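Local coordinates for putative sugar binding protein (Geobacillus stearothermophilus, PDB 6GT9) that binds galactose in the cleft between its two domains and probably serves as the extracellular sugar-recognition component of a three-component sensing system, at residues Val34-Glu39 with Leu77-Lys82; Ala71-His76 with Ala99-Val104. All blocks are in the same frame, centred on the assembly; numbering follows the deposited sequence.

Interaction 1: Val34-Glu39 with Leu77-Lys82; sequences VLVPEE and LRILKK. With GAL (beta-D-galactopyranose), chain E.
Strand 32-36 of the parallel sheet meets helix 73-85, which packs on one side of it, through Val36, Ile79 and Leu80, and just past the strand the chain turns into the galactose site. Val36 carries the contact with one branch. Its CG2, anti to the carbonyl carbon, touches two helix side chains, 3.7 Å from Leu80 CD2 and 4.1 Å from Ile79 CG2. On Ile79 the touching methyl is the one anti to the backbone N (chi1 -68° places CG1 beside that N), whereas Leu80 crosses the Val36 side chain at a slant and reaches it only with its far end, CD2. No hydrogen bond joins the two segments; the strand spends its backbone on its neighbours, Val36 pairing with Ile92 and Leu35 with Glu64 and Ile66. Two residues on, Glu38 runs out extended, and its OE1 accepts from galactose O4 at 2.6 Å. O3 of the sugar lies 3.1 Å from Glu38 OE1, though its proton has another acceptor within range, and Gln94 NE2 also binds this carboxylate oxygen. With an alanine in place of Glu38, the O4 hydroxyl would probably lose its acceptor and Gln94 its mate. Apolar helix-on-sheet packing next to a ligand-binding loop at the C-terminal end of a parallel strand is typical of the Rossmann-like domains of periplasmic binding proteins.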
# COMPACT_ATOMS: atom_id res chain seq x y z
N VAL A 34 -8.42 1.22 -17.53
CA VAL A 34 -8.94 1.77 -16.29
C VAL A 34 -7.99 1.41 -15.16
O VAL A 34 -7.56 0.26 -15.04
CB VAL A 34 -10.36 1.26 -15.98
CG1 VAL A 34 -10.85 1.84 -14.63
CG2 VAL A 34 -11.33 1.65 -17.12
N LEU A 35 -7.65 2.40 -14.34
CA LEU A 35 -6.88 2.18 -13.11
C LEU A 35 -7.81 2.47 -11.95
O LEU A 35 -8.38 3.56 -11.87
CB LEU A 35 -5.64 3.07 -13.05
CG LEU A 35 -4.89 3.12 -11.72
CD1 LEU A 35 -4.29 1.76 -11.35
CD2 LEU A 35 -3.81 4.19 -11.75
N VAL A 36 -8.00 1.48 -11.08
CA VAL A 36 -8.89 1.61 -9.93
C VAL A 36 -8.02 1.71 -8.67
O VAL A 36 -7.33 0.74 -8.33
CB VAL A 36 -9.86 0.43 -9.83
CG1 VAL A 36 -10.76 0.60 -8.61
CG2 VAL A 36 -10.67 0.30 -11.11
N PRO A 37 -7.98 2.85 -7.99
CA PRO A 37 -7.23 2.95 -6.74
C PRO A 37 -8.06 2.46 -5.56
O PRO A 37 -9.27 2.29 -5.64
CB PRO A 37 -6.96 4.45 -6.63
CG PRO A 37 -8.25 5.04 -7.16
CD PRO A 37 -8.62 4.14 -8.34
N GLU A 38 -7.37 2.25 -4.43
CA GLU A 38 -8.07 1.89 -3.21
C GLU A 38 -9.01 3.02 -2.78
O GLU A 38 -10.11 2.76 -2.29
CB GLU A 38 -7.05 1.59 -2.10
CG GLU A 38 -7.62 1.07 -0.79
CD GLU A 38 -6.50 0.56 0.14
OE1 GLU A 38 -5.33 0.64 -0.27
OE2 GLU A 38 -6.80 0.10 1.27
N GLU A 39 -8.60 4.26 -3.00
CA GLU A 39 -9.36 5.44 -2.60
C GLU A 39 -8.90 6.59 -3.49
O GLU A 39 -7.70 6.83 -3.62
CB GLU A 39 -9.14 5.78 -1.12
CG GLU A 39 -10.11 6.84 -0.56
CD GLU A 39 -9.93 7.05 0.94
OE1 GLU A 39 -9.20 7.99 1.34
OE2 GLU A 39 -10.47 6.23 1.71
N LEU A 77 -15.54 -3.24 -5.84
CA LEU A 77 -15.98 -4.28 -6.72
C LEU A 77 -17.04 -3.80 -7.70
O LEU A 77 -17.12 -4.30 -8.76
CB LEU A 77 -16.49 -5.47 -5.97
CG LEU A 77 -15.49 -6.18 -5.10
CD1 LEU A 77 -16.19 -7.25 -4.32
CD2 LEU A 77 -14.33 -6.74 -5.90
N ARG A 78 -17.84 -2.84 -7.33
CA ARG A 78 -18.87 -2.34 -8.25
C ARG A 78 -18.23 -1.57 -9.40
O ARG A 78 -18.69 -1.65 -10.55
CB ARG A 78 -19.87 -1.46 -7.48
CG ARG A 78 -21.00 -0.90 -8.33
CD ARG A 78 -21.78 0.18 -7.54
NE ARG A 78 -20.99 1.39 -7.39
CZ ARG A 78 -20.77 2.27 -8.37
NH1 ARG A 78 -21.31 2.07 -9.58
NH2 ARG A 78 -20.02 3.34 -8.16
N ILE A 79 -17.17 -0.82 -9.10
CA ILE A 79 -16.47 -0.05 -10.12
C ILE A 79 -15.75 -0.98 -11.10
O ILE A 79 -15.74 -0.73 -12.31
CB ILE A 79 -15.49 0.93 -9.45
CG1 ILE A 79 -16.29 2.01 -8.71
CG2 ILE A 79 -14.53 1.52 -10.47
CD1 ILE A 79 -15.45 2.88 -7.82
N LEU A 80 -15.18 -2.07 -10.59
CA LEU A 80 -14.56 -3.06 -11.48
C LEU A 80 -15.57 -3.63 -12.46
O LEU A 80 -15.30 -3.72 -13.66
CB LEU A 80 -13.92 -4.18 -10.67
CG LEU A 80 -12.70 -3.75 -9.87
CD1 LEU A 80 -12.16 -4.90 -9.03
CD2 LEU A 80 -11.65 -3.24 -10.84
N LYS A 81 -16.73 -4.04 -11.96
CA LYS A 81 -17.73 -4.62 -12.86
C LYS A 81 -18.28 -3.58 -13.83
O LYS A 81 -18.56 -3.91 -14.99
CB LYS A 81 -18.85 -5.25 -12.04
CG LYS A 81 -18.34 -6.35 -11.12
CD LYS A 81 -19.47 -6.90 -10.26
CE LYS A 81 -18.97 -7.96 -9.30
NZ LYS A 81 -20.11 -8.71 -8.69
N LYS A 82 -18.41 -2.33 -13.38
CA LYS A 82 -18.92 -1.29 -14.27
C LYS A 82 -17.96 -1.03 -15.42
O LYS A 82 -18.40 -0.85 -16.57
CB LYS A 82 -19.16 -0.01 -13.47
CG LYS A 82 -19.96 1.03 -14.23
CD LYS A 82 -20.31 2.18 -13.31
CE LYS A 82 -20.98 3.27 -14.10
NZ LYS A 82 -22.09 2.71 -14.90
C1 GAL E . 0.15 2.35 0.99
C2 GAL E . -0.50 1.22 0.22
C3 GAL E . -1.68 1.73 -0.63
C4 GAL E . -2.68 2.47 0.24
C5 GAL E . -1.98 3.54 1.07
C6 GAL E . -2.91 4.18 2.10
O1 GAL E . 1.21 1.84 1.78
O2 GAL E . 0.44 0.59 -0.65
O3 GAL E . -2.37 0.65 -1.18
O4 GAL E . -3.34 1.55 1.12
O5 GAL E . -0.82 3.01 1.83
O6 GAL E . -2.37 5.40 2.57

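Interaction 2: Ala71-His76 with Ala99-Val104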
# COMPACT_ATOMS: atom_id res chain seq x y z
N ALA A 71 -12.56 4.35 0.70
CA ALA A 71 -12.18 2.96 0.49
C ALA A 71 -13.25 2.02 1.02
O ALA A 71 -13.74 2.19 2.13
CB ALA A 71 -10.83 2.65 1.16
N ASN A 72 -13.64 1.05 0.20
CA ASN A 72 -14.79 0.21 0.50
C ASN A 72 -14.81 -0.97 -0.45
O ASN A 72 -14.81 -0.78 -1.67
CB ASN A 72 -16.08 1.02 0.39
CG ASN A 72 -17.31 0.22 0.74
OD1 ASN A 72 -17.90 -0.43 -0.11
ND2 ASN A 72 -17.72 0.29 2.01
N ILE A 73 -14.83 -2.20 0.09
CA ILE A 73 -14.70 -3.38 -0.76
C ILE A 73 -15.83 -3.45 -1.78
O ILE A 73 -15.60 -3.62 -2.99
CB ILE A 73 -14.63 -4.65 0.11
CG1 ILE A 73 -13.28 -4.72 0.81
CG2 ILE A 73 -14.90 -5.88 -0.74
CD1 ILE A 73 -13.25 -5.61 2.04
N ASP A 74 -17.08 -3.32 -1.32
CA ASP A 74 -18.21 -3.45 -2.24
C ASP A 74 -18.19 -2.37 -3.31
O ASP A 74 -18.45 -2.66 -4.48
CB ASP A 74 -19.54 -3.40 -1.47
CG ASP A 74 -19.77 -4.64 -0.63
OD1 ASP A 74 -19.18 -5.70 -0.96
OD2 ASP A 74 -20.53 -4.55 0.36
N GLU A 75 -17.90 -1.13 -2.93
CA GLU A 75 -17.84 -0.06 -3.93
C GLU A 75 -16.71 -0.32 -4.94
O GLU A 75 -16.88 -0.11 -6.15
CB GLU A 75 -17.66 1.29 -3.24
CG GLU A 75 -17.50 2.48 -4.16
CD GLU A 75 -18.75 2.80 -4.98
OE1 GLU A 75 -19.82 2.17 -4.77
OE2 GLU A 75 -18.63 3.70 -5.84
N HIS A 76 -15.57 -0.78 -4.44
CA HIS A 76 -14.44 -1.16 -5.29
C HIS A 76 -14.85 -2.23 -6.29
O HIS A 76 -14.55 -2.12 -7.49
CB HIS A 76 -13.31 -1.66 -4.38
CG HIS A 76 -11.94 -1.62 -5.01
ND1 HIS A 76 -10.81 -1.33 -4.28
CD2 HIS A 76 -11.52 -1.87 -6.27
CE1 HIS A 76 -9.75 -1.38 -5.07
NE2 HIS A 76 -10.15 -1.71 -6.28
N ALA A 99 -11.03 -13.18 -0.96
CA ALA A 99 -12.36 -13.77 -0.96
C ALA A 99 -13.29 -13.09 -1.96
O ALA A 99 -14.10 -13.76 -2.62
CB ALA A 99 -12.96 -13.71 0.45
N GLU A 100 -13.22 -11.80 -2.04
CA GLU A 100 -14.08 -11.11 -2.94
C GLU A 100 -13.51 -10.78 -4.31
O GLU A 100 -14.26 -10.78 -5.27
CB GLU A 100 -14.56 -9.81 -2.31
CG GLU A 100 -15.49 -10.03 -1.13
CD GLU A 100 -14.83 -9.74 0.19
OE1 GLU A 100 -13.63 -9.89 0.33
OE2 GLU A 100 -15.55 -9.33 1.09
N PHE A 101 -12.20 -10.54 -4.40
CA PHE A 101 -11.61 -10.06 -5.64
C PHE A 101 -11.19 -11.16 -6.60
O PHE A 101 -11.17 -10.93 -7.81
CB PHE A 101 -10.41 -9.15 -5.35
CG PHE A 101 -10.80 -7.74 -5.03
CD1 PHE A 101 -11.39 -7.44 -3.82
CD2 PHE A 101 -10.59 -6.72 -5.95
CE1 PHE A 101 -11.78 -6.13 -3.52
CE2 PHE A 101 -10.97 -5.41 -5.66
CZ PHE A 101 -11.58 -5.12 -4.44
N VAL A 102 -10.85 -12.36 -6.12
CA VAL A 102 -10.47 -13.45 -7.04
C VAL A 102 -11.61 -13.82 -7.98
O VAL A 102 -11.41 -13.80 -9.20
CB VAL A 102 -9.91 -14.64 -6.26
CG1 VAL A 102 -9.82 -15.85 -7.19
CG2 VAL A 102 -8.55 -14.33 -5.66
N PRO A 103 -12.81 -14.17 -7.49
CA PRO A 103 -13.89 -14.47 -8.44
C PRO A 103 -14.23 -13.33 -9.39
O PRO A 103 -14.58 -13.60 -10.55
CB PRO A 103 -15.08 -14.81 -7.52
CG PRO A 103 -14.71 -14.28 -6.18
CD PRO A 103 -13.23 -14.40 -6.10
N VAL A 104 -14.12 -12.08 -8.96
CA VAL A 104 -14.45 -10.97 -9.85
C VAL A 104 -13.35 -10.76 -10.89
O VAL A 104 -13.63 -10.50 -12.07
CB VAL A 104 -14.72 -9.68 -9.05
CG1 VAL A 104 -14.97 -8.50 -9.99
CG2 VAL A 104 -15.90 -9.88 -8.12
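Phe101 drives the edge of its ring into one face of the His76 imidazole, a T-shaped pair with centroids 4.9 Å apart and planes at 89°. The leading atom is Phe101 CZ, 3.6 Å from His76 CG and lying toward the rim of the imidazole, while the adjoining Phe101 CE2 comes equally near His76 CD2. Beside this pair Ile73 adds apolar contact: its CG2 methyl is 4.2 Å from Phe101 CE1, approaching that ring obliquely, and 4.0 Å from Glu100 OE2. The carboxylate of Glu100 therefore lies against a methyl group on this side, and its polar partner is Thr97, whose OG1 pairs with Glu100 OE1.

A second shell sets these groups in place. In His76 the CG atom is turned anti to the main-chain nitrogen (chi1 -159°), which lets NE2 reach the hydroxyl of Thr93, a hydrogen bond that ties the ring to strand 90-93 and helps to fix its rotation. Leu96 packs on both His76 and Phe101. At the start of helix 73-85, Asn72 is the N-cap: its OD1 takes the N-H of Glu75 at 2.9 Å, in the carbonyl plane and on a lone pair, with an N-H...O angle of 164°. This cap secures the first turn, from which Ile73 and His76 reach helix 98-110.

No hydrogen bond passes between the two segments, so aromatic and apolar packing joins the adjacent helices, while His76 NE2 and Glu100 OE1 find their hydrogen bonds with threonines beyond them.

Helix 73-85 serves both contacts, turning one side to strand 32-36 in interaction 1 and its first turn to helix 98-110 in interaction 2. All three touching residues of interaction 1 are buried and purely aliphatic, as befits a layer between helix and sheet; interaction 2 is only partly buried, and mixes rings and a methyl with a carboxylate at its border. The two also meet directly: Val36 CG1 packs on His76 NE2, Leu77 CD2 lies 3.5 Å from Phe101 CZ, and Glu39 OE2 probably hydrogen-bonds Ala71 N. Sugar contact belongs to interaction 1 through Glu38, whereas the His76 side chain remains about 9 Å from galactose.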